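Local coordinates for mandelate racemase/muconate lactonizing protein (Paenibacillus sp., PDB 3V5C) that probably dehydrates galacturonate, a sugar acid, as a magnesium-dependent lyase of the enolase superfamily, at residues Tyr230-Ala235 / Val257-Gly262; Val279-Tyr284 / Arg307-Cys312; Leu216-Leu221 / Tyr243-Glu248. The protein carries 1 engineered substitution. All coordinates share one frame; numbering follows the deposited sequence.

Contact 1 (Tyr230-Ala235 / Val257-Gly262). Engineered in segment 230-235: Ala234 (natural residue Glu). With MG (magnesium ion), chain E.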
loop_
_atom_site.group_PDB
_atom_site.type_symbol
_atom_site.label_atom_id
_atom_site.label_comp_id
_atom_site.label_asym_id
_atom_site.label_seq_id
_atom_site.Cartn_x
_atom_site.Cartn_y
_atom_site.Cartn_z
ATOM N N TYR A 230 15.671 9.113 0.518
ATOM C CA TYR A 230 14.428 9.815 0.782
ATOM C C TYR A 230 13.848 9.445 2.141
ATOM O O TYR A 230 13.495 10.322 2.923
ATOM C CB TYR A 230 13.420 9.555 -0.336
ATOM C CG TYR A 230 12.179 10.407 -0.221
ATOM C CD1 TYR A 230 12.236 11.770 -0.457
ATOM C CD2 TYR A 230 10.965 9.855 0.132
ATOM C CE1 TYR A 230 11.113 12.558 -0.335
ATOM C CE2 TYR A 230 9.835 10.634 0.253
ATOM C CZ TYR A 230 9.921 11.985 0.017
ATOM O OH TYR A 230 8.800 12.773 0.113
ATOM N N TRP A 231 13.690 8.146 2.403
ATOM C CA TRP A 231 13.331 7.724 3.753
ATOM C C TRP A 231 13.918 6.392 4.181
ATOM O O TRP A 231 14.363 5.578 3.346
ATOM C CB TRP A 231 11.813 7.748 3.957
ATOM C CG TRP A 231 10.964 6.595 3.443
ATOM C CD1 TRP A 231 11.173 5.246 3.597
ATOM C CD2 TRP A 231 9.691 6.725 2.797
ATOM N NE1 TRP A 231 10.125 4.539 3.047
ATOM C CE2 TRP A 231 9.204 5.423 2.557
ATOM C CE3 TRP A 231 8.933 7.822 2.370
ATOM C CZ2 TRP A 231 7.985 5.183 1.887
ATOM C CZ3 TRP A 231 7.710 7.583 1.718
ATOM C CH2 TRP A 231 7.255 6.278 1.495
ATOM N N LEU A 232 13.944 6.229 5.498
ATOM C CA LEU A 232 14.339 5.009 6.174
ATOM C C LEU A 232 13.126 4.413 6.861
ATOM O O LEU A 232 12.560 5.021 7.777
ATOM C CB LEU A 232 15.389 5.346 7.232
ATOM C CG LEU A 232 15.703 4.268 8.271
ATOM C CD1 LEU A 232 16.428 3.117 7.625
ATOM C CD2 LEU A 232 16.540 4.844 9.406
ATOM N N GLU A 233 12.752 3.216 6.436
ATOM C CA GLU A 233 11.552 2.542 6.911
ATOM C C GLU A 233 11.908 1.343 7.783
ATOM O O GLU A 233 12.787 0.530 7.443
ATOM C CB GLU A 233 10.725 2.121 5.684
ATOM C CG GLU A 233 9.702 1.031 5.858
ATOM C CD GLU A 233 8.787 0.942 4.637
ATOM O OE1 GLU A 233 8.934 1.790 3.750
ATOM O OE2 GLU A 233 7.933 0.041 4.596
ATOM N N ALA A 234 11.227 1.242 8.925
ATOM C CA ALA A 234 11.341 0.054 9.760
ATOM C C ALA A 234 12.784 -0.321 10.082
ATOM O O ALA A 234 13.168 -1.472 9.943
ATOM C CB ALA A 234 10.606 -1.115 9.119
ATOM N N ALA A 235 13.580 0.652 10.521
ATOM C CA ALA A 235 14.962 0.365 10.900
ATOM C C ALA A 235 15.019 -0.683 12.010
ATOM O O ALA A 235 15.833 -1.627 11.977
ATOM C CB ALA A 235 15.669 1.645 11.321
ATOM N N VAL A 257 16.969 12.660 5.851
ATOM C CA VAL A 257 16.321 11.384 5.584
ATOM C C VAL A 257 15.060 11.314 6.448
ATOM O O VAL A 257 15.124 11.497 7.666
ATOM C CB VAL A 257 17.262 10.236 5.957
ATOM C CG1 VAL A 257 16.588 8.880 5.750
ATOM C CG2 VAL A 257 18.557 10.328 5.140
ATOM N N LEU A 258 13.903 11.097 5.830
ATOM C CA LEU A 258 12.677 10.973 6.620
ATOM C C LEU A 258 12.631 9.621 7.315
ATOM O O LEU A 258 13.193 8.643 6.809
ATOM C CB LEU A 258 11.440 11.110 5.725
ATOM C CG LEU A 258 11.343 12.442 4.985
ATOM C CD1 LEU A 258 10.392 12.309 3.809
ATOM C CD2 LEU A 258 10.903 13.552 5.933
ATOM N N ILE A 259 11.976 9.574 8.471
ATOM C CA ILE A 259 11.744 8.317 9.185
ATOM C C ILE A 259 10.309 7.831 8.912
ATOM O O ILE A 259 9.336 8.576 9.138
ATOM C CB ILE A 259 11.960 8.499 10.700
ATOM C CG1 ILE A 259 13.423 8.899 10.992
ATOM C CG2 ILE A 259 11.561 7.220 11.464
ATOM C CD1 ILE A 259 14.450 7.884 10.563
ATOM N N ALA A 260 10.176 6.590 8.440
ATOM C CA ALA A 260 8.881 6.026 8.066
ATOM C C ALA A 260 8.607 4.767 8.887
ATOM O O ALA A 260 9.502 3.935 9.083
ATOM C CB ALA A 260 8.854 5.711 6.557
ATOM N N ASP A 261 7.382 4.626 9.397
ATOM C CA ASP A 261 7.065 3.442 10.175
ATOM C C ASP A 261 5.551 3.302 10.259
ATOM O O ASP A 261 4.834 4.187 9.806
ATOM C CB ASP A 261 7.705 3.579 11.577
ATOM C CG ASP A 261 8.144 2.251 12.165
ATOM O OD1 ASP A 261 7.439 1.258 11.941
ATOM O OD2 ASP A 261 9.176 2.214 12.880
ATOM N N GLY A 262 5.071 2.179 10.785
ATOM C CA GLY A 262 3.637 1.996 10.964
ATOM C C GLY A 262 3.070 0.672 10.499
ATOM O O GLY A 262 1.946 0.341 10.848
HETATM MG MG MG E . 7.351 -0.597 12.745
HETATM O O HOH W 1 9.470 -0.630 12.865
HETATM O O HOH W 2 5.192 -0.435 12.790
HETATM O O HOH W 3 7.287 -2.626 13.496
HETATM O O HOH W 4 7.222 -1.276 10.740
#
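The methyl of Ala260 sits over one face of the indole of Trp231, CB 3.7 Å from the centroid of the five-membered ring and almost on its normal, a CH-pi contact. Leu258 does the same for Tyr230, with CD1 over one face near CZ, while CZ3 of Trp231 meets the phenol's edge in plane. Strands 231-233 and 258-261, which carry most of these groups, are parallel neighbours in the enolase C-terminal barrel, joined by a beta-alpha-beta crossover through helix 240-253. Trp231 CG stands between backbone N and carbonyl carbon (chi1 80°), which lays the indole across Ala260; a small residue suits that place under a broad ring. Glu233 OE1 is shared by Trp231 NE1, on its anti lone pair, and Gln283 NE2, while Lys168 forms a salt bridge with OE2. On the helix-facing side Leu232 CD2 lies 3.9 Å from Ile259 CD1. Four backbone bonds fix the register, the shortest from Leu232 N to Leu258 O at 2.8 Å, the last from N of the engineered Ala234 to Ala260 O. Glu238 and four waters complete a magnesium site where Asp261 OD2 bonds to Tyr243 OH and OD1 binds the metal at 2.0 Å.

Contact 2 (Val279-Tyr284 / Arg307-Cys312)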
loop_
_atom_site.group_PDB
_atom_site.type_symbol
_atom_site.label_atom_id
_atom_site.label_comp_id
_atom_site.label_asym_id
_atom_site.label_seq_id
_atom_site.Cartn_x
_atom_site.Cartn_y
_atom_site.Cartn_z
ATOM N N VAL A 279 8.927 10.631 14.066
ATOM C CA VAL A 279 8.590 9.824 12.890
ATOM C C VAL A 279 7.865 10.742 11.906
ATOM O O VAL A 279 7.045 11.562 12.323
ATOM C CB VAL A 279 7.687 8.613 13.266
ATOM C CG1 VAL A 279 7.180 7.899 12.021
ATOM C CG2 VAL A 279 8.429 7.631 14.198
ATOM N N ASP A 280 8.198 10.649 10.615
ATOM C CA ASP A 280 7.697 11.602 9.622
ATOM C C ASP A 280 6.601 11.057 8.715
ATOM O O ASP A 280 5.740 11.803 8.268
ATOM C CB ASP A 280 8.853 12.066 8.739
ATOM C CG ASP A 280 9.981 12.641 9.553
ATOM O OD1 ASP A 280 9.734 13.611 10.306
ATOM O OD2 ASP A 280 11.097 12.105 9.475
ATOM N N VAL A 281 6.653 9.754 8.438
ATOM C CA VAL A 281 5.807 9.129 7.439
ATOM C C VAL A 281 5.153 7.918 8.080
ATOM O O VAL A 281 5.838 7.074 8.652
ATOM C CB VAL A 281 6.650 8.623 6.250
ATOM C CG1 VAL A 281 5.771 7.910 5.241
ATOM C CG2 VAL A 281 7.401 9.776 5.584
ATOM N N LEU A 282 3.832 7.856 8.010
ATOM C CA LEU A 282 3.075 6.771 8.645
ATOM C C LEU A 282 2.596 5.773 7.604
ATOM O O LEU A 282 2.090 6.159 6.543
ATOM C CB LEU A 282 1.882 7.318 9.421
ATOM C CG LEU A 282 2.174 7.995 10.767
ATOM C CD1 LEU A 282 2.937 7.045 11.702
ATOM C CD2 LEU A 282 2.925 9.302 10.584
ATOM N N GLN A 283 2.710 4.490 7.920
ATOM C CA GLN A 283 2.561 3.468 6.891
ATOM C C GLN A 283 1.599 2.356 7.242
ATOM O O GLN A 283 1.800 1.218 6.832
ATOM C CB GLN A 283 3.944 2.873 6.555
ATOM C CG GLN A 283 4.963 3.938 6.136
ATOM C CD GLN A 283 6.310 3.326 5.813
ATOM O OE1 GLN A 283 6.951 2.729 6.674
ATOM N NE2 GLN A 283 6.740 3.465 4.561
ATOM N N TYR A 284 0.535 2.688 7.971
ATOM C CA TYR A 284 -0.545 1.727 8.164
ATOM C C TYR A 284 -1.018 1.163 6.830
ATOM O O TYR A 284 -1.047 1.844 5.813
ATOM C CB TYR A 284 -1.710 2.348 8.951
ATOM C CG TYR A 284 -1.236 2.892 10.264
ATOM C CD1 TYR A 284 -1.166 2.073 11.370
ATOM C CD2 TYR A 284 -0.799 4.207 10.381
ATOM C CE1 TYR A 284 -0.692 2.553 12.591
ATOM C CE2 TYR A 284 -0.320 4.699 11.589
ATOM C CZ TYR A 284 -0.268 3.868 12.679
ATOM O OH TYR A 284 0.196 4.370 13.880
ATOM N N ARG A 307 3.161 12.897 7.102
ATOM C CA ARG A 307 3.001 12.337 5.767
ATOM C C ARG A 307 2.383 10.949 5.812
ATOM O O ARG A 307 2.627 10.185 6.743
ATOM C CB ARG A 307 4.366 12.248 5.078
ATOM C CG ARG A 307 5.036 13.600 4.887
ATOM C CD ARG A 307 6.527 13.407 4.772
ATOM N NE ARG A 307 7.245 14.677 4.797
ATOM C CZ ARG A 307 7.613 15.339 3.712
ATOM N NH1 ARG A 307 7.309 14.866 2.509
ATOM N NH2 ARG A 307 8.279 16.482 3.824
ATOM N N SER A 308 1.615 10.630 4.776
ATOM C CA SER A 308 0.904 9.364 4.669
ATOM C C SER A 308 1.491 8.540 3.524
ATOM O O SER A 308 1.564 9.007 2.386
ATOM C CB SER A 308 -0.579 9.630 4.363
ATOM O OG SER A 308 -1.241 10.257 5.458
ATOM N N ALA A 309 1.872 7.302 3.816
ATOM C CA ALA A 309 2.343 6.381 2.791
ATOM C C ALA A 309 1.833 4.997 3.116
ATOM O O ALA A 309 2.537 4.196 3.716
ATOM C CB ALA A 309 3.877 6.382 2.714
ATOM N N PRO A 310 0.579 4.720 2.756
ATOM C CA PRO A 310 -0.063 3.459 3.122
ATOM C C PRO A 310 0.723 2.261 2.648
ATOM O O PRO A 310 1.131 2.188 1.479
ATOM C CB PRO A 310 -1.401 3.519 2.386
ATOM C CG PRO A 310 -1.673 4.984 2.260
ATOM C CD PRO A 310 -0.324 5.608 2.007
ATOM N N HIS A 311 0.958 1.322 3.552
ATOM C CA HIS A 311 1.638 0.099 3.167
ATOM C C HIS A 311 0.760 -0.739 2.252
ATOM O O HIS A 311 -0.464 -0.844 2.422
ATOM C CB HIS A 311 2.026 -0.700 4.418
ATOM C CG HIS A 311 2.536 -2.074 4.124
ATOM N ND1 HIS A 311 1.705 -3.161 3.963
ATOM C CD2 HIS A 311 3.799 -2.539 3.958
ATOM C CE1 HIS A 311 2.431 -4.237 3.718
ATOM N NE2 HIS A 311 3.703 -3.886 3.707
ATOM N N CYS A 312 1.382 -1.344 1.259
ATOM C CA CYS A 312 0.682 -2.318 0.457
ATOM C C CYS A 312 1.697 -3.322 -0.027
ATOM O O CYS A 312 2.604 -2.987 -0.780
ATOM C CB CYS A 312 -0.017 -1.668 -0.736
ATOM S SG CYS A 312 -0.959 -2.883 -1.664
HETATM O O HOH W 5 6.254 14.833 7.848
HETATM O O HOH W 6 5.066 3.121 1.810
#
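Leu282 is gripped on both its polar backbone atoms: its N donates to Arg307 O at 2.9 Å, and its O accepts from Ala309 N at 3.0 Å, both bonds nearly straight. Arg307 N adds a third, to Asp280 O, so the parallel pairing alternates as it should. Asp280 O also accepts a hydrogen bond from a water, which in turn weakly accepts one from Arg307 NE. Pro310 falls where no N-H is needed across the pair, so a proline is tolerated; the next donor, His311 N, bonds to Tyr284 O at 3.1 Å, well above the carbonyl plane. A second water weakly bridges Gln283 NE2 and Ala309 O, while the same NE2 donates to Glu233.

Packing follows on the barrel interior. Val281 CG1 meets Ala309 CB at 3.5 Å, a close fit between small groups, and CG2 lies 3.8 Å from Arg307 CD. Arg307, extended from CG to NE, crosses the valine at a slant; an arginine suits the place, its methylenes packing on Val281 while NH1 forms a salt bridge with Glu333.

The two strands belong to a beta-alpha-beta unit of the TIM-type barrel. Helix 291-303 covers Leu282 and Ser308 from outside, helix 270-275 also packs on Leu282, and strand 258-261 flanks Val281 along its other edge.

Contact 3 (Leu216-Leu221 / Tyr243-Glu248)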
loop_
_atom_site.group_PDB
_atom_site.type_symbol
_atom_site.label_atom_id
_atom_site.label_comp_id
_atom_site.label_asym_id
_atom_site.label_seq_id
_atom_site.Cartn_x
_atom_site.Cartn_y
_atom_site.Cartn_z
ATOM N N LEU A 216 23.594 0.032 14.107
ATOM C CA LEU A 216 23.662 -0.474 12.732
ATOM C C LEU A 216 23.070 0.545 11.781
ATOM O O LEU A 216 23.595 0.778 10.687
ATOM C CB LEU A 216 22.919 -1.794 12.578
ATOM C CG LEU A 216 23.691 -3.033 12.989
ATOM C CD1 LEU A 216 22.746 -4.228 13.130
ATOM C CD2 LEU A 216 24.817 -3.330 11.980
ATOM N N THR A 217 21.959 1.149 12.204
ATOM C CA THR A 217 21.274 2.141 11.392
ATOM C C THR A 217 22.174 3.324 11.121
ATOM O O THR A 217 22.284 3.766 9.981
ATOM C CB THR A 217 19.980 2.596 12.079
ATOM O OG1 THR A 217 19.128 1.450 12.222
ATOM C CG2 THR A 217 19.283 3.658 11.233
ATOM N N LYS A 218 22.838 3.818 12.163
ATOM C CA LYS A 218 23.739 4.946 11.997
ATOM C C LYS A 218 24.927 4.578 11.109
ATOM O O LYS A 218 25.412 5.422 10.346
ATOM C CB LYS A 218 24.230 5.433 13.364
ATOM C CG LYS A 218 23.127 6.111 14.170
ATOM C CD LYS A 218 23.664 6.490 15.552
ATOM C CE LYS A 218 22.626 7.298 16.312
ATOM N NZ LYS A 218 23.114 7.623 17.691
ATOM N N GLU A 219 25.391 3.335 11.209
ATOM C CA GLU A 219 26.525 2.913 10.385
ATOM C C GLU A 219 26.136 2.934 8.917
ATOM O O GLU A 219 26.898 3.413 8.069
ATOM C CB GLU A 219 27.013 1.528 10.766
ATOM C CG GLU A 219 28.038 0.964 9.821
ATOM C CD GLU A 219 28.833 -0.168 10.435
ATOM O OE1 GLU A 219 28.922 -0.238 11.687
ATOM O OE2 GLU A 219 29.369 -0.989 9.659
ATOM N N VAL A 220 24.948 2.420 8.618
ATOM C CA VAL A 220 24.472 2.393 7.245
ATOM C C VAL A 220 24.193 3.800 6.697
ATOM O O VAL A 220 24.596 4.134 5.573
ATOM C CB VAL A 220 23.229 1.535 7.156
ATOM C CG1 VAL A 220 22.562 1.702 5.808
ATOM C CG2 VAL A 220 23.585 0.075 7.436
ATOM N N LEU A 221 23.518 4.629 7.487
ATOM C CA LEU A 221 23.209 5.992 7.070
ATOM C C LEU A 221 24.478 6.810 6.838
ATOM O O LEU A 221 24.543 7.581 5.875
ATOM C CB LEU A 221 22.313 6.693 8.090
ATOM C CG LEU A 221 20.897 6.130 8.187
ATOM C CD1 LEU A 221 20.122 6.805 9.296
ATOM C CD2 LEU A 221 20.193 6.324 6.859
ATOM N N TYR A 243 14.240 6.744 18.169
ATOM C CA TYR A 243 14.001 7.683 17.078
ATOM C C TYR A 243 14.337 9.138 17.445
ATOM O O TYR A 243 14.791 9.884 16.599
ATOM C CB TYR A 243 12.568 7.544 16.567
ATOM C CG TYR A 243 12.331 6.412 15.574
ATOM C CD1 TYR A 243 13.314 6.006 14.670
ATOM C CD2 TYR A 243 11.105 5.769 15.526
ATOM C CE1 TYR A 243 13.060 4.991 13.744
ATOM C CE2 TYR A 243 10.843 4.747 14.622
ATOM C CZ TYR A 243 11.813 4.373 13.724
ATOM O OH TYR A 243 11.508 3.381 12.825
ATOM N N GLU A 244 14.112 9.537 18.700
ATOM C CA GLU A 244 14.520 10.873 19.133
ATOM C C GLU A 244 16.026 11.017 18.936
ATOM O O GLU A 244 16.504 12.036 18.435
ATOM C CB GLU A 244 14.173 11.111 20.608
ATOM C CG GLU A 244 14.520 12.509 21.069
ATOM C CD GLU A 244 14.221 12.738 22.542
ATOM O OE1 GLU A 244 13.983 11.754 23.275
ATOM O OE2 GLU A 244 14.243 13.908 22.968
ATOM N N ASP A 245 16.753 9.979 19.322
ATOM C CA ASP A 245 18.210 9.937 19.175
ATOM C C ASP A 245 18.602 10.013 17.696
ATOM O O ASP A 245 19.380 10.880 17.306
ATOM C CB ASP A 245 18.769 8.681 19.876
ATOM C CG ASP A 245 20.288 8.522 19.730
ATOM O OD1 ASP A 245 20.822 8.807 18.645
ATOM O OD2 ASP A 245 20.955 8.068 20.699
ATOM N N LEU A 246 18.026 9.139 16.872
ATOM C CA LEU A 246 18.337 9.113 15.446
ATOM C C LEU A 246 18.068 10.463 14.783
ATOM O O LEU A 246 18.879 10.954 14.004
ATOM C CB LEU A 246 17.519 8.027 14.749
ATOM C CG LEU A 246 17.854 7.791 13.273
ATOM C CD1 LEU A 246 19.334 7.513 13.139
ATOM C CD2 LEU A 246 17.061 6.616 12.760
ATOM N N LYS A 247 16.924 11.058 15.093
ATOM C CA LYS A 247 16.584 12.356 14.527
ATOM C C LYS A 247 17.601 13.436 14.875
ATOM O O LYS A 247 17.974 14.242 14.026
ATOM C CB LYS A 247 15.192 12.771 14.989
ATOM C CG LYS A 247 14.092 12.048 14.266
ATOM C CD LYS A 247 14.034 12.509 12.842
ATOM C CE LYS A 247 12.624 12.412 12.302
ATOM N NZ LYS A 247 12.280 13.647 11.544
ATOM N N GLU A 248 18.039 13.450 16.128
ATOM C CA GLU A 248 19.028 14.432 16.574
ATOM C C GLU A 248 20.352 14.201 15.858
ATOM O O GLU A 248 21.014 15.141 15.432
ATOM C CB GLU A 248 19.192 14.353 18.089
ATOM C CG GLU A 248 20.347 15.141 18.664
ATOM C CD GLU A 248 20.292 15.178 20.182
ATOM O OE1 GLU A 248 19.173 15.099 20.736
ATOM O OE2 GLU A 248 21.361 15.275 20.821
#
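Lys218 NZ and Asp245 OD1 form a salt bridge 2.8 Å long, the one polar link between these two helix segments. The lysine leaves its helix with CG anti to the carbonyl carbon (chi1 -70°) and is extended from there to NZ, so that the whole chain is used to span the gap between two segment axes 11.4 Å apart. Asp245 answers with its short carboxylate; the ammonium reaches OD1 on the syn side, somewhat out of the carboxylate plane, and the two chains cross at about a right angle. Long aliphatic reach on one helix and a short acid on the other thus suit a wide separation.

Below the bridge, Leu246 is the apolar hub. With CG anti to its backbone N (chi1 -174°), its branch swings toward the other helix, and the second torsion turns CD1 to Leu221 CD1 at 4.0 Å and CD2 to Thr217 CG2 at 4.0 Å. The side chains of Lys218 and Leu246 slide past each other in opposite directions, CG of the lysine 4.2 Å from CD1 of the leucine. Thr217 serves both needs, turning its methyl to the leucine and its hydroxyl to the backbone O of Asn213. A methionine in place of Lys218 would probably leave the carboxylate of Asp245 without its charged mate and free to turn.

The segments 216-221 and 243-248 run 22° from parallel, in helices 214-223 and 240-253, adjacent outer helices of the barrel. Thr217, Leu221 and Leu246 all rest on Leu232 of strand 231-233, and Leu246 also reaches Ile259 of strand 258-261.

How the contacts relate
All three contacts fall within the enolase C-terminal barrel. Contacts 1 and 2 lie 9 Å apart, centre to centre, in one sheet, where strands 258-261 and 281-282 are neighbours; contact 2 follows contact 1 along the chain. Contact 3 belongs to the outer helical layer, 11 Å from contact 1 and 19 Å from contact 2. Its segments alternate with those of contact 1, giving the order helix 214-223, strand 231-233, helix 240-253, strand 258-261. Tyr243 OH lies 2.6 Å from Asp261 OD2, a hydrogen bond that probably steadies this magnesium ligand, and Lys247 forms a salt bridge with Asp280. Helix 240-253 is thus tied to the metal-bearing end of strand 258-261 and to the start of strand 281-282.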